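Local coordinates for protein alpha-acetolactate decarboxylase (Bacillus subtilis subsp. subtilis str. 168, PDB 5XNE) that is a zinc-containing lyase that decarboxylates acetolactate to acetoin, a step on the way from pyruvate to butanediol, at residues B[77-82]-B[198-203]; B[3-8]-B[73-78]; B[82-87]-B[100-105]; B[112-117]-B[188-193]. One frame throughout, in Å; residues are numbered along the deposited sequence.

In the fold
Strand 3-7 pairs with strand 73-76 in interaction 2, closing a loop of 64 residues. The chain leaves that pairing through Phe77 and Phe78, which also belong to interaction 1, where 77-82 docks on 198-203 and closes the widest loop, 115 residues. Inside it lie two smaller closures in series: interaction 3 spans the short excursion through helix 92-100, and interaction 4 joins 112-117 to 188-193 across 70 residues. Strand 195-208 unites the set, pairing in parallel with strand 3-7 and antiparallel with strands 82-86 and 109-115. Lys202 touches Thr76 between interactions 1 and 2, and Ile86 meets Leu192 between 3 and 4.

Interaction 1 (B[77-82]-B[198-203])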
loop_
_atom_site.group_PDB
_atom_site.type_symbol
_atom_site.label_atom_id
_atom_site.label_comp_id
_atom_site.label_asym_id
_atom_site.label_seq_id
_atom_site.Cartn_x
_atom_site.Cartn_y
_atom_site.Cartn_z
ATOM N N PHE B 77 9.363 12.367 -7.935
ATOM C CA PHE B 77 10.065 13.200 -8.898
ATOM C C PHE B 77 9.078 13.468 -10.021
ATOM O O PHE B 77 8.737 12.569 -10.804
ATOM C CB PHE B 77 11.344 12.521 -9.405
ATOM C CG PHE B 77 12.455 12.525 -8.403
ATOM C CD1 PHE B 77 13.128 13.707 -8.100
ATOM C CD2 PHE B 77 12.807 11.362 -7.734
ATOM C CE1 PHE B 77 14.150 13.720 -7.159
ATOM C CE2 PHE B 77 13.828 11.366 -6.792
ATOM C CZ PHE B 77 14.496 12.537 -6.501
ATOM N N PHE B 78 8.594 14.703 -10.057
ATOM C CA PHE B 78 7.510 15.085 -10.940
ATOM C C PHE B 78 7.997 15.148 -12.380
ATOM O O PHE B 78 9.045 15.729 -12.662
ATOM C CB PHE B 78 6.930 16.425 -10.508
ATOM C CG PHE B 78 5.624 16.765 -11.165
ATOM C CD1 PHE B 78 5.585 17.312 -12.443
ATOM C CD2 PHE B 78 4.424 16.559 -10.494
ATOM C CE1 PHE B 78 4.376 17.623 -13.042
ATOM C CE2 PHE B 78 3.216 16.869 -11.079
ATOM C CZ PHE B 78 3.184 17.412 -12.359
ATOM N N THR B 79 7.228 14.536 -13.274
ATOM C CA THR B 79 7.502 14.608 -14.707
ATOM C C THR B 79 6.227 15.062 -15.395
ATOM O O THR B 79 5.151 14.564 -15.100
ATOM C CB THR B 79 7.963 13.257 -15.276
ATOM O OG1 THR B 79 6.901 12.305 -15.159
ATOM C CG2 THR B 79 9.177 12.746 -14.515
ATOM N N PRO B 80 6.335 16.018 -16.323
ATOM C CA PRO B 80 5.114 16.565 -16.929
ATOM C C PRO B 80 4.498 15.654 -18.004
ATOM O O PRO B 80 4.592 15.950 -19.197
ATOM C CB PRO B 80 5.599 17.877 -17.543
ATOM C CG PRO B 80 7.041 17.639 -17.837
ATOM C CD PRO B 80 7.546 16.739 -16.747
ATOM N N ASP B 81 3.853 14.572 -17.588
ATOM C CA ASP B 81 3.330 13.584 -18.537
ATOM C C ASP B 81 2.119 14.079 -19.314
ATOM O O ASP B 81 1.932 13.726 -20.484
ATOM C CB ASP B 81 2.961 12.293 -17.807
ATOM C CG ASP B 81 4.132 11.699 -17.056
ATOM O OD1 ASP B 81 5.288 11.993 -17.416
ATOM O OD2 ASP B 81 3.902 10.925 -16.106
ATOM N N MET B 82 1.274 14.860 -18.651
ATOM C CA MET B 82 0.051 15.380 -19.260
ATOM C C MET B 82 -0.156 16.832 -18.866
ATOM O O MET B 82 0.120 17.233 -17.730
ATOM C CB MET B 82 -1.169 14.551 -18.843
ATOM C CG MET B 82 -1.128 13.089 -19.269
ATOM S SD MET B 82 -2.359 12.051 -18.435
ATOM C CE MET B 82 -1.436 11.540 -16.985
ATOM N N THR B 198 -0.835 20.201 -14.704
ATOM C CA THR B 198 0.199 19.271 -15.119
ATOM C C THR B 198 0.038 18.023 -14.259
ATOM O O THR B 198 -0.190 18.132 -13.050
ATOM C CB THR B 198 1.607 19.865 -14.959
ATOM O OG1 THR B 198 1.646 21.170 -15.555
ATOM C CG2 THR B 198 2.623 19.008 -15.664
ATOM N N ILE B 199 0.128 16.853 -14.887
ATOM C CA ILE B 199 -0.107 15.573 -14.209
ATOM C C ILE B 199 1.042 14.603 -14.488
ATOM O O ILE B 199 1.562 14.526 -15.615
ATOM C CB ILE B 199 -1.445 14.941 -14.645
ATOM C CG1 ILE B 199 -2.606 15.888 -14.331
ATOM C CG2 ILE B 199 -1.674 13.604 -13.953
ATOM C CD1 ILE B 199 -3.966 15.370 -14.749
ATOM N N SER B 200 1.451 13.872 -13.448
ATOM C CA SER B 200 2.544 12.916 -13.550
ATOM C C SER B 200 2.048 11.544 -13.095
ATOM O O SER B 200 1.539 11.399 -11.987
ATOM C CB SER B 200 3.735 13.383 -12.711
ATOM O OG SER B 200 4.882 12.579 -12.927
ATOM N N GLN B 201 2.177 10.543 -13.962
ATOM C CA GLN B 201 1.652 9.207 -13.691
ATOM C C GLN B 201 2.738 8.322 -13.083
ATOM O O GLN B 201 3.864 8.288 -13.576
ATOM C CB GLN B 201 1.113 8.584 -14.991
ATOM C CG GLN B 201 0.735 7.112 -14.881
ATOM C CD GLN B 201 0.246 6.558 -16.207
ATOM O OE1 GLN B 201 -0.692 7.087 -16.799
ATOM N NE2 GLN B 201 0.889 5.501 -16.685
ATOM N N LYS B 202 2.404 7.596 -12.020
ATOM C CA LYS B 202 3.379 6.719 -11.366
ATOM C C LYS B 202 2.860 5.274 -11.246
ATOM O O LYS B 202 1.689 5.061 -10.899
ATOM C CB LYS B 202 3.740 7.271 -9.978
ATOM C CG LYS B 202 4.435 8.644 -10.004
ATOM C CD LYS B 202 5.690 8.597 -10.864
ATOM C CE LYS B 202 6.421 9.927 -10.896
ATOM N NZ LYS B 202 5.490 10.969 -11.299
ATOM N N MET B 203 3.739 4.301 -11.521
ATOM C CA MET B 203 3.370 2.878 -11.517
ATOM C C MET B 203 3.808 2.135 -10.261
ATOM O O MET B 203 3.593 0.938 -10.147
ATOM C CB MET B 203 3.974 2.154 -12.727
ATOM C CG MET B 203 3.613 2.751 -14.066
ATOM S SD MET B 203 1.834 2.734 -14.319
ATOM C CE MET B 203 1.552 1.008 -14.765
HETATM O O HOH W 1 5.947 9.833 -14.499
HETATM O O HOH W 2 5.444 8.659 -16.174
#
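A classic beta bulge begins the pairing of strand 82-86 with strand 195-208: Asp81 and Met82 both face Ile199. Met82 N donates to Ile199 O at 3.1 Å, Asp81 N adds a weak bond to the same oxygen, and Ile199 N returns a bond to Met82 O at 2.9 Å. Pro80, its phi limited by the ring, suits the centre of an inverse gamma turn just before the bulge. The Asp81 carboxylate then reaches along the strand, where OD2 is met by Gln201 N at 2.8 Å (164°), on its anti side and somewhat out of the carboxylate plane. Its other oxygen, OD1, accepts from Thr79 OG1, which comes from above that plane and in turn receives Ser200 OG at 3.0 Å. With CG of Phe78 anti to the backbone N (chi1 -167°), the ring lies against the strand: Ser200 CB stands over one face, 3.9 Å from the centroid, and Thr198 CG2 presses on the rim at CE1, 3.4 Å away. Were the ring cut back to an alanine here, Ser200 CB would probably face a gap and the Thr198 methyl would keep mainly the cover of Pro80. Two waters also donate to Asp81 OD2 and Gln201 O, and so many donors around OD2 would favour a negatively charged carboxylate.

Interaction 2 (B[3-8]-B[73-78])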
loop_
_atom_site.group_PDB
_atom_site.type_symbol
_atom_site.label_atom_id
_atom_site.label_comp_id
_atom_site.label_asym_id
_atom_site.label_seq_id
_atom_site.Cartn_x
_atom_site.Cartn_y
_atom_site.Cartn_z
ATOM N N GLN B 3 7.900 6.246 -8.993
ATOM C CA GLN B 3 7.232 5.870 -7.759
ATOM C C GLN B 3 6.740 7.066 -6.970
ATOM O O GLN B 3 7.295 8.169 -7.058
ATOM C CB GLN B 3 8.163 5.042 -6.870
ATOM C CG GLN B 3 9.328 5.835 -6.289
ATOM C CD GLN B 3 10.164 5.040 -5.300
ATOM O OE1 GLN B 3 10.095 3.811 -5.248
ATOM N NE2 GLN B 3 10.969 5.745 -4.513
ATOM N N ILE B 4 5.696 6.820 -6.192
ATOM C CA ILE B 4 5.359 7.666 -5.052
ATOM C C ILE B 4 6.144 7.121 -3.861
ATOM O O ILE B 4 6.086 5.918 -3.577
ATOM C CB ILE B 4 3.859 7.642 -4.726
ATOM C CG1 ILE B 4 3.013 7.952 -5.969
ATOM C CG2 ILE B 4 3.555 8.593 -3.569
ATOM C CD1 ILE B 4 3.217 9.357 -6.522
ATOM N N TYR B 5 6.893 7.982 -3.183
ATOM C CA TYR B 5 7.577 7.596 -1.954
ATOM C C TYR B 5 6.694 8.023 -0.793
ATOM O O TYR B 5 6.491 9.220 -0.557
ATOM C CB TYR B 5 8.964 8.240 -1.836
ATOM C CG TYR B 5 9.778 7.692 -0.689
ATOM C CD1 TYR B 5 10.410 6.465 -0.806
ATOM C CD2 TYR B 5 9.918 8.399 0.501
ATOM C CE1 TYR B 5 11.162 5.935 0.225
ATOM C CE2 TYR B 5 10.680 7.876 1.551
ATOM C CZ TYR B 5 11.292 6.643 1.399
ATOM O OH TYR B 5 12.049 6.087 2.411
ATOM N N GLN B 6 6.146 7.036 -0.095
ATOM C CA GLN B 6 5.138 7.258 0.939
ATOM C C GLN B 6 5.727 7.038 2.328
ATOM O O GLN B 6 6.153 5.926 2.661
ATOM C CB GLN B 6 3.944 6.331 0.705
ATOM C CG GLN B 6 2.851 6.431 1.736
ATOM C CD GLN B 6 2.306 7.825 1.860
ATOM O OE1 GLN B 6 1.923 8.436 0.863
ATOM N NE2 GLN B 6 2.263 8.347 3.084
ATOM N N VAL B 7 5.759 8.103 3.130
ATOM C CA VAL B 7 6.288 8.031 4.490
ATOM C C VAL B 7 5.137 7.752 5.462
ATOM O O VAL B 7 4.267 8.601 5.680
ATOM C CB VAL B 7 7.024 9.337 4.864
ATOM C CG1 VAL B 7 7.384 9.356 6.349
ATOM C CG2 VAL B 7 8.282 9.494 4.015
ATOM N N SER B 8 5.128 6.524 5.993
ATOM C CA SER B 8 4.144 6.030 6.969
ATOM C C SER B 8 2.698 6.049 6.454
ATOM O O SER B 8 2.462 6.162 5.239
ATOM C CB SER B 8 4.241 6.828 8.280
ATOM O OG SER B 8 3.612 6.125 9.349
ATOM N N CYS B 73 4.093 11.940 4.989
ATOM C CA CYS B 73 4.274 12.781 3.814
ATOM C C CYS B 73 4.425 11.876 2.592
ATOM O O CYS B 73 4.583 10.647 2.724
ATOM C CB CYS B 73 5.486 13.730 3.983
ATOM S SG CYS B 73 6.998 13.010 4.670
ATOM N N SER B 74 4.344 12.487 1.405
ATOM C CA SER B 74 4.371 11.760 0.140
ATOM C C SER B 74 5.235 12.561 -0.839
ATOM O O SER B 74 5.052 13.775 -0.940
ATOM C CB SER B 74 2.954 11.589 -0.439
ATOM O OG SER B 74 2.018 11.088 0.506
ATOM N N PHE B 75 6.125 11.886 -1.565
ATOM C CA PHE B 75 7.039 12.561 -2.508
ATOM C C PHE B 75 7.102 11.864 -3.845
ATOM O O PHE B 75 6.860 10.662 -3.944
ATOM C CB PHE B 75 8.455 12.625 -1.943
ATOM C CG PHE B 75 8.534 13.285 -0.617
ATOM C CD1 PHE B 75 8.494 14.667 -0.512
ATOM C CD2 PHE B 75 8.649 12.521 0.535
ATOM C CE1 PHE B 75 8.549 15.288 0.728
ATOM C CE2 PHE B 75 8.705 13.135 1.780
ATOM C CZ PHE B 75 8.665 14.514 1.875
ATOM N N THR B 76 7.467 12.619 -4.878
ATOM C CA THR B 76 7.804 11.995 -6.145
ATOM C C THR B 76 8.719 12.917 -6.913
ATOM O O THR B 76 8.841 14.105 -6.577
ATOM C CB THR B 76 6.553 11.678 -6.977
ATOM O OG1 THR B 76 6.883 10.714 -7.982
ATOM C CG2 THR B 76 6.013 12.933 -7.640
ATOM N N PHE B 77 9.363 12.367 -7.935
ATOM C CA PHE B 77 10.065 13.200 -8.898
ATOM C C PHE B 77 9.078 13.468 -10.021
ATOM O O PHE B 77 8.737 12.569 -10.804
ATOM C CB PHE B 77 11.344 12.521 -9.405
ATOM C CG PHE B 77 12.455 12.525 -8.403
ATOM C CD1 PHE B 77 13.128 13.707 -8.100
ATOM C CD2 PHE B 77 12.807 11.362 -7.734
ATOM C CE1 PHE B 77 14.150 13.720 -7.159
ATOM C CE2 PHE B 77 13.828 11.366 -6.792
ATOM C CZ PHE B 77 14.496 12.537 -6.501
ATOM N N PHE B 78 8.594 14.703 -10.057
ATOM C CA PHE B 78 7.510 15.085 -10.940
ATOM C C PHE B 78 7.997 15.148 -12.380
ATOM O O PHE B 78 9.045 15.729 -12.662
ATOM C CB PHE B 78 6.930 16.425 -10.508
ATOM C CG PHE B 78 5.624 16.765 -11.165
ATOM C CD1 PHE B 78 5.585 17.312 -12.443
ATOM C CD2 PHE B 78 4.424 16.559 -10.494
ATOM C CE1 PHE B 78 4.376 17.623 -13.042
ATOM C CE2 PHE B 78 3.216 16.869 -11.079
ATOM C CZ PHE B 78 3.184 17.412 -12.359
HETATM O O HOH W 3 9.375 9.365 -8.338
#
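The rings of Tyr5 and Phe75 meet at the rim of the tyrosine, where Phe75 CD2 comes to 4.3 Å from Tyr5 CD2, near the plane of the Tyr5 ring. Val7 CG2 likewise lies at the edge of the Phe75 ring, while Tyr30 stacks on Tyr5. Cys73 SG, a compact sulfur that fits beside a branched side chain, completes this apolar face 3.7 Å from Val7 CB. Strands 3-7 and 73-76 form an antiparallel pair, in which Tyr5 N bonds to Phe75 O at 2.8 Å and Phe75 N answers to Tyr5 O; Val7 N to Cys73 O continues the pairing. Gln6 and Ser74 share the other face, as a non-hydrogen-bonded pair. The Gln6 chain bends at chi2 (57°), which brings OE1 to Ser74 OG, its donor at 2.7 Å, while NE2 hydrogen-bonds forward to Ser8 O at 3.1 Å. A leucine in place of Gln6 would probably leave the buried Ser74 hydroxyl without its acceptor and Ser8 O without its amide donor. The Ser74 side chain lies about 9 Å from the zinc ion held by His173, His175 and His186. Near the start of strand 3-7, Thr76 OG1 donates to Gln3 O at 2.7 Å from above the carbonyl plane.

Interaction 3 (B[82-87]-B[100-105]); sequences MTHKID and NSMLPS
Met102 slides past His84 in the opposite direction, laying its sulfur over one face of the imidazole: SD stands 4.3 Å from the ring centroid, 17° off the normal and displaced toward the rim. This sulfur-aromatic contact belongs to the fuller part of the interaction, in which Met102 lodges against both Met82 and His84. Beyond CG the Met102 chain is extended, so the terminal methyl carries on past the ring to the base of the strand side chains, where CE meets Met82 CB at 4.1 Å and His84 CB at 4.2 Å. A long, flexible, unbranched side chain suits this place, because it can bridge two strand residues whose backbone stays far from its own. His84 CG lies anti to the backbone N (chi1 -163°), which raises the ring from the strand toward the loop. Its NE2 is hydrogen-bonded to Glu98, a bond that should restrain the ring's rotation and would probably favour the protonated imidazole.

The other part is sparser and lies toward solvent. There the ends of Met82 and the exposed Pro104 approach tip to tip, with SD 4.1 Å from Pro104 CD, and no hydrogen bond crosses anywhere between the two segments. Even the nearest backbones, at Met82 and Leu103, keep their CA atoms 9.3 Å apart. Thr83, a hydroxyl residue, points away on the exposed side of the strand.

The contact therefore lays the loop that follows helix 92-100 against strand 82-86, itself paired with strand 195-208. Tyr110 of strand 109-115 touches both Met82 and Pro104, and Phe216 of the second subunit packs on Pro104.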
loop_
_atom_site.group_PDB
_atom_site.type_symbol
_atom_site.label_atom_id
_atom_site.label_comp_id
_atom_site.label_asym_id
_atom_site.label_seq_id
_atom_site.Cartn_x
_atom_site.Cartn_y
_atom_site.Cartn_z
ATOM N N MET B 82 1.274 14.860 -18.651
ATOM C CA MET B 82 0.051 15.380 -19.260
ATOM C C MET B 82 -0.156 16.832 -18.866
ATOM O O MET B 82 0.120 17.233 -17.730
ATOM C CB MET B 82 -1.169 14.551 -18.843
ATOM C CG MET B 82 -1.128 13.089 -19.269
ATOM S SD MET B 82 -2.359 12.051 -18.435
ATOM C CE MET B 82 -1.436 11.540 -16.985
ATOM N N THR B 83 -0.636 17.635 -19.809
ATOM C CA THR B 83 -1.006 19.006 -19.491
ATOM C C THR B 83 -2.427 19.300 -19.938
ATOM O O THR B 83 -2.946 18.683 -20.867
ATOM C CB THR B 83 -0.056 20.019 -20.132
ATOM O OG1 THR B 83 -0.211 19.977 -21.555
ATOM C CG2 THR B 83 1.385 19.713 -19.759
ATOM N N HIS B 84 -3.057 20.246 -19.260
ATOM C CA HIS B 84 -4.440 20.590 -19.524
ATOM C C HIS B 84 -4.630 22.040 -19.114
ATOM O O HIS B 84 -3.992 22.511 -18.168
ATOM C CB HIS B 84 -5.383 19.665 -18.754
ATOM C CG HIS B 84 -6.793 19.672 -19.257
ATOM N ND1 HIS B 84 -7.115 19.423 -20.577
ATOM C CD2 HIS B 84 -7.965 19.888 -18.618
ATOM C CE1 HIS B 84 -8.425 19.487 -20.725
ATOM N NE2 HIS B 84 -8.966 19.771 -19.554
ATOM N N LYS B 85 -5.481 22.759 -19.835
ATOM C CA LYS B 85 -5.731 24.154 -19.505
ATOM C C LYS B 85 -7.160 24.328 -19.017
ATOM O O LYS B 85 -8.094 23.771 -19.595
ATOM C CB LYS B 85 -5.458 25.051 -20.716
ATOM C CG LYS B 85 -3.997 25.085 -21.145
ATOM C CD LYS B 85 -3.120 25.756 -20.095
ATOM C CE LYS B 85 -2.343 26.931 -20.684
ATOM N NZ LYS B 85 -1.133 27.290 -19.880
ATOM N N ILE B 86 -7.327 25.074 -17.931
ATOM C CA ILE B 86 -8.655 25.426 -17.462
ATOM C C ILE B 86 -8.796 26.907 -17.791
ATOM O O ILE B 86 -8.106 27.755 -17.218
ATOM C CB ILE B 86 -8.860 25.139 -15.957
ATOM C CG1 ILE B 86 -9.180 23.659 -15.709
ATOM C CG2 ILE B 86 -10.032 25.933 -15.421
ATOM C CD1 ILE B 86 -8.167 22.680 -16.209
ATOM N N ASP B 87 -9.656 27.198 -18.763
ATOM C CA ASP B 87 -9.723 28.525 -19.370
ATOM C C ASP B 87 -10.519 29.505 -18.540
ATOM O O ASP B 87 -10.225 30.702 -18.511
ATOM C CB ASP B 87 -10.351 28.446 -20.760
ATOM C CG ASP B 87 -9.511 27.671 -21.748
ATOM O OD1 ASP B 87 -8.262 27.717 -21.655
ATOM O OD2 ASP B 87 -10.115 27.017 -22.625
ATOM N N ASN B 100 -10.636 13.524 -13.554
ATOM C CA ASN B 100 -10.747 12.100 -13.255
ATOM C C ASN B 100 -11.157 11.297 -14.489
ATOM O O ASN B 100 -10.723 10.155 -14.677
ATOM C CB ASN B 100 -11.703 11.865 -12.063
ATOM C CG ASN B 100 -13.196 12.009 -12.414
ATOM O OD1 ASN B 100 -13.621 11.882 -13.565
ATOM N ND2 ASN B 100 -13.998 12.302 -11.391
ATOM N N SER B 101 -11.960 11.915 -15.349
ATOM C CA SER B 101 -12.423 11.248 -16.563
ATOM C C SER B 101 -11.317 11.144 -17.611
ATOM O O SER B 101 -11.429 10.369 -18.561
ATOM C CB SER B 101 -13.630 11.986 -17.148
ATOM O OG SER B 101 -14.760 11.880 -16.295
ATOM N N MET B 102 -10.254 11.921 -17.427
ATOM C CA MET B 102 -9.168 12.021 -18.408
ATOM C C MET B 102 -7.950 11.159 -18.033
ATOM O O MET B 102 -7.071 10.902 -18.860
ATOM C CB MET B 102 -8.776 13.496 -18.573
ATOM C CG MET B 102 -7.288 13.809 -18.598
ATOM S SD MET B 102 -6.957 15.484 -19.178
ATOM C CE MET B 102 -5.163 15.528 -19.090
ATOM N N LEU B 103 -7.910 10.699 -16.788
ATOM C CA LEU B 103 -6.845 9.799 -16.353
ATOM C C LEU B 103 -6.890 8.500 -17.147
ATOM O O LEU B 103 -7.977 7.988 -17.421
ATOM C CB LEU B 103 -6.980 9.495 -14.867
ATOM C CG LEU B 103 -7.043 10.725 -13.966
ATOM C CD1 LEU B 103 -7.615 10.326 -12.644
ATOM C CD2 LEU B 103 -5.667 11.323 -13.804
ATOM N N PRO B 104 -5.713 7.968 -17.518
ATOM C CA PRO B 104 -5.617 6.668 -18.192
ATOM C C PRO B 104 -6.275 5.567 -17.362
ATOM O O PRO B 104 -6.829 4.610 -17.907
ATOM C CB PRO B 104 -4.105 6.443 -18.310
ATOM C CG PRO B 104 -3.516 7.807 -18.274
ATOM C CD PRO B 104 -4.398 8.614 -17.371
ATOM N N SER B 105 -6.226 5.717 -16.045
ATOM C CA SER B 105 -6.788 4.707 -15.156
ATOM C C SER B 105 -6.989 5.250 -13.744
ATOM O O SER B 105 -6.144 5.978 -13.229
ATOM C CB SER B 105 -5.877 3.475 -15.097
ATOM O OG SER B 105 -6.312 2.555 -14.101
#

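Interaction 4 (B[112-117]-B[188-193])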
loop_
_atom_site.group_PDB
_atom_site.type_symbol
_atom_site.label_atom_id
_atom_site.label_comp_id
_atom_site.label_asym_id
_atom_site.label_seq_id
_atom_site.Cartn_x
_atom_site.Cartn_y
_atom_site.Cartn_z
ATOM N N ILE B 112 -0.328 15.802 -9.153
ATOM C CA ILE B 112 -1.043 16.817 -9.912
ATOM C C ILE B 112 -0.735 18.208 -9.387
ATOM O O ILE B 112 -0.630 18.439 -8.180
ATOM C CB ILE B 112 -2.560 16.552 -9.894
ATOM C CG1 ILE B 112 -3.316 17.595 -10.730
ATOM C CG2 ILE B 112 -3.080 16.564 -8.490
ATOM C CD1 ILE B 112 -4.782 17.242 -10.923
ATOM N N ARG B 113 -0.601 19.140 -10.330
ATOM C CA ARG B 113 -0.246 20.510 -10.036
ATOM C C ARG B 113 -1.112 21.457 -10.849
ATOM O O ARG B 113 -1.303 21.260 -12.049
ATOM C CB ARG B 113 1.228 20.737 -10.343
ATOM C CG ARG B 113 1.730 22.107 -10.058
ATOM C CD ARG B 113 3.201 22.157 -10.386
ATOM N NE ARG B 113 3.686 23.518 -10.327
ATOM C CZ ARG B 113 4.970 23.841 -10.341
ATOM N NH1 ARG B 113 5.892 22.881 -10.374
ATOM N NH2 ARG B 113 5.320 25.119 -10.299
ATOM N N ILE B 114 -1.638 22.461 -10.166
ATOM C CA ILE B 114 -2.447 23.509 -10.763
ATOM C C ILE B 114 -1.718 24.825 -10.534
ATOM O O ILE B 114 -1.528 25.218 -9.385
ATOM C CB ILE B 114 -3.837 23.620 -10.105
ATOM C CG1 ILE B 114 -4.808 22.516 -10.507
ATOM C CG2 ILE B 114 -4.453 24.893 -10.468
ATOM C CD1 ILE B 114 -6.182 22.765 -9.905
ATOM N N ASP B 115 -1.316 25.512 -11.599
ATOM C CA ASP B 115 -0.653 26.800 -11.445
ATOM C C ASP B 115 -1.486 27.887 -12.091
ATOM O O ASP B 115 -1.792 27.811 -13.273
ATOM C CB ASP B 115 0.738 26.790 -12.068
ATOM C CG ASP B 115 1.641 25.751 -11.449
ATOM O OD1 ASP B 115 2.172 26.001 -10.349
ATOM O OD2 ASP B 115 1.818 24.688 -12.071
ATOM N N GLY B 116 -1.859 28.896 -11.320
ATOM C CA GLY B 116 -2.629 29.984 -11.893
ATOM C C GLY B 116 -3.343 30.821 -10.862
ATOM O O GLY B 116 -2.816 31.053 -9.772
ATOM N N LEU B 117 -4.545 31.273 -11.215
ATOM C CA LEU B 117 -5.332 32.134 -10.345
ATOM C C LEU B 117 -6.611 31.457 -9.906
ATOM O O LEU B 117 -7.346 30.895 -10.711
ATOM C CB LEU B 117 -5.662 33.462 -11.040
ATOM C CG LEU B 117 -4.562 34.515 -10.925
ATOM C CD1 LEU B 117 -3.319 34.143 -11.736
ATOM C CD2 LEU B 117 -5.075 35.907 -11.297
ATOM N N PHE B 188 -9.456 22.309 1.306
ATOM C CA PHE B 188 -10.814 21.777 1.479
ATOM C C PHE B 188 -11.670 21.982 0.221
ATOM O O PHE B 188 -12.506 21.144 -0.122
ATOM C CB PHE B 188 -11.539 22.457 2.648
ATOM C CG PHE B 188 -11.109 21.995 4.007
ATOM C CD1 PHE B 188 -10.702 20.688 4.228
ATOM C CD2 PHE B 188 -11.126 22.880 5.078
ATOM C CE1 PHE B 188 -10.317 20.269 5.497
ATOM C CE2 PHE B 188 -10.734 22.470 6.348
ATOM C CZ PHE B 188 -10.330 21.162 6.556
ATOM N N ASP B 189 -11.482 23.125 -0.434
ATOM C CA ASP B 189 -12.333 23.511 -1.553
ATOM C C ASP B 189 -11.627 24.583 -2.367
ATOM O O ASP B 189 -10.710 25.241 -1.874
ATOM C CB ASP B 189 -13.694 24.010 -1.049
ATOM C CG ASP B 189 -14.725 24.142 -2.162
ATOM O OD1 ASP B 189 -14.612 23.430 -3.183
ATOM O OD2 ASP B 189 -15.654 24.962 -2.009
ATOM N N TYR B 190 -12.034 24.740 -3.621
ATOM C CA TYR B 190 -11.442 25.763 -4.465
ATOM C C TYR B 190 -12.275 26.015 -5.715
ATOM O O TYR B 190 -13.033 25.157 -6.149
ATOM C CB TYR B 190 -10.020 25.373 -4.864
ATOM C CG TYR B 190 -9.905 24.017 -5.514
ATOM C CD1 TYR B 190 -9.808 22.863 -4.745
ATOM C CD2 TYR B 190 -9.882 23.887 -6.893
ATOM C CE1 TYR B 190 -9.696 21.627 -5.334
ATOM C CE2 TYR B 190 -9.767 22.649 -7.496
ATOM C CZ TYR B 190 -9.669 21.518 -6.706
ATOM O OH TYR B 190 -9.561 20.283 -7.291
ATOM N N VAL B 191 -12.128 27.215 -6.269
ATOM C CA VAL B 191 -12.703 27.553 -7.561
ATOM C C VAL B 191 -11.602 28.156 -8.410
ATOM O O VAL B 191 -10.953 29.116 -7.996
ATOM C CB VAL B 191 -13.878 28.540 -7.446
ATOM C CG1 VAL B 191 -14.388 28.910 -8.838
ATOM C CG2 VAL B 191 -14.986 27.947 -6.602
ATOM N N LEU B 192 -11.372 27.570 -9.580
ATOM C CA LEU B 192 -10.336 28.039 -10.485
ATOM C C LEU B 192 -10.878 29.205 -11.289
ATOM O O LEU B 192 -12.010 29.161 -11.760
ATOM C CB LEU B 192 -9.870 26.923 -11.429
ATOM C CG LEU B 192 -9.742 25.520 -10.819
ATOM C CD1 LEU B 192 -9.235 24.513 -11.827
ATOM C CD2 LEU B 192 -8.836 25.551 -9.638
ATOM N N GLU B 193 -10.079 30.251 -11.428
ATOM C CA GLU B 193 -10.422 31.319 -12.352
ATOM C C GLU B 193 -9.825 30.939 -13.698
ATOM O O GLU B 193 -10.521 30.869 -14.711
ATOM C CB GLU B 193 -9.902 32.668 -11.860
ATOM C CG GLU B 193 -10.245 33.829 -12.781
ATOM C CD GLU B 193 -10.287 35.153 -12.049
ATOM O OE1 GLU B 193 -10.131 35.151 -10.809
ATOM O OE2 GLU B 193 -10.476 36.198 -12.710
#
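Ile114 meets Leu192 tip to tip, its CD1 methyl set against both branches of the leucine: CD2 is 3.9 Å away and CD1 4.0 Å. The isoleucine has CG1 anti to its carbonyl carbon (chi1 -75°) and an extended outer chain (chi2 -175°), which carries the delta methyl well clear of the backbone and over to the facing strand. The same methyl reaches Tyr190 CE2 at 4.3 Å. These are buried, apolar surfaces, and branched aliphatic residues suit them by packing with one another and with the tyrosine ring. Phe95 of helix 92-100 packs against all three residues, Ile114, Tyr190 and Leu192, while the polar end of Tyr190 is hydrogen-bonded to Glu96.

The chain turns a corner at Gly116, between strand 109-115 and strand 117-124, and the latter pairs antiparallel with strand 184-192. A side chain at Gly116 would be jammed against the preceding carbonyl oxygen, so its backbone angles call for glycine. Just past the corner, Leu117 O accepts from Glu193 N at 2.9 Å (150°), and Glu193 CB comes to 3.3 Å from that oxygen. On the other face of strand 109-115 from Ile114, Arg113 grips Asp115 side-on, NE and NH2 both reaching OD1 in the guanidinium plane. The NE to OD1 bond is 2.9 Å long and uses the syn lone pair, and Arg113 NH1 has a second charged partner in Asp49.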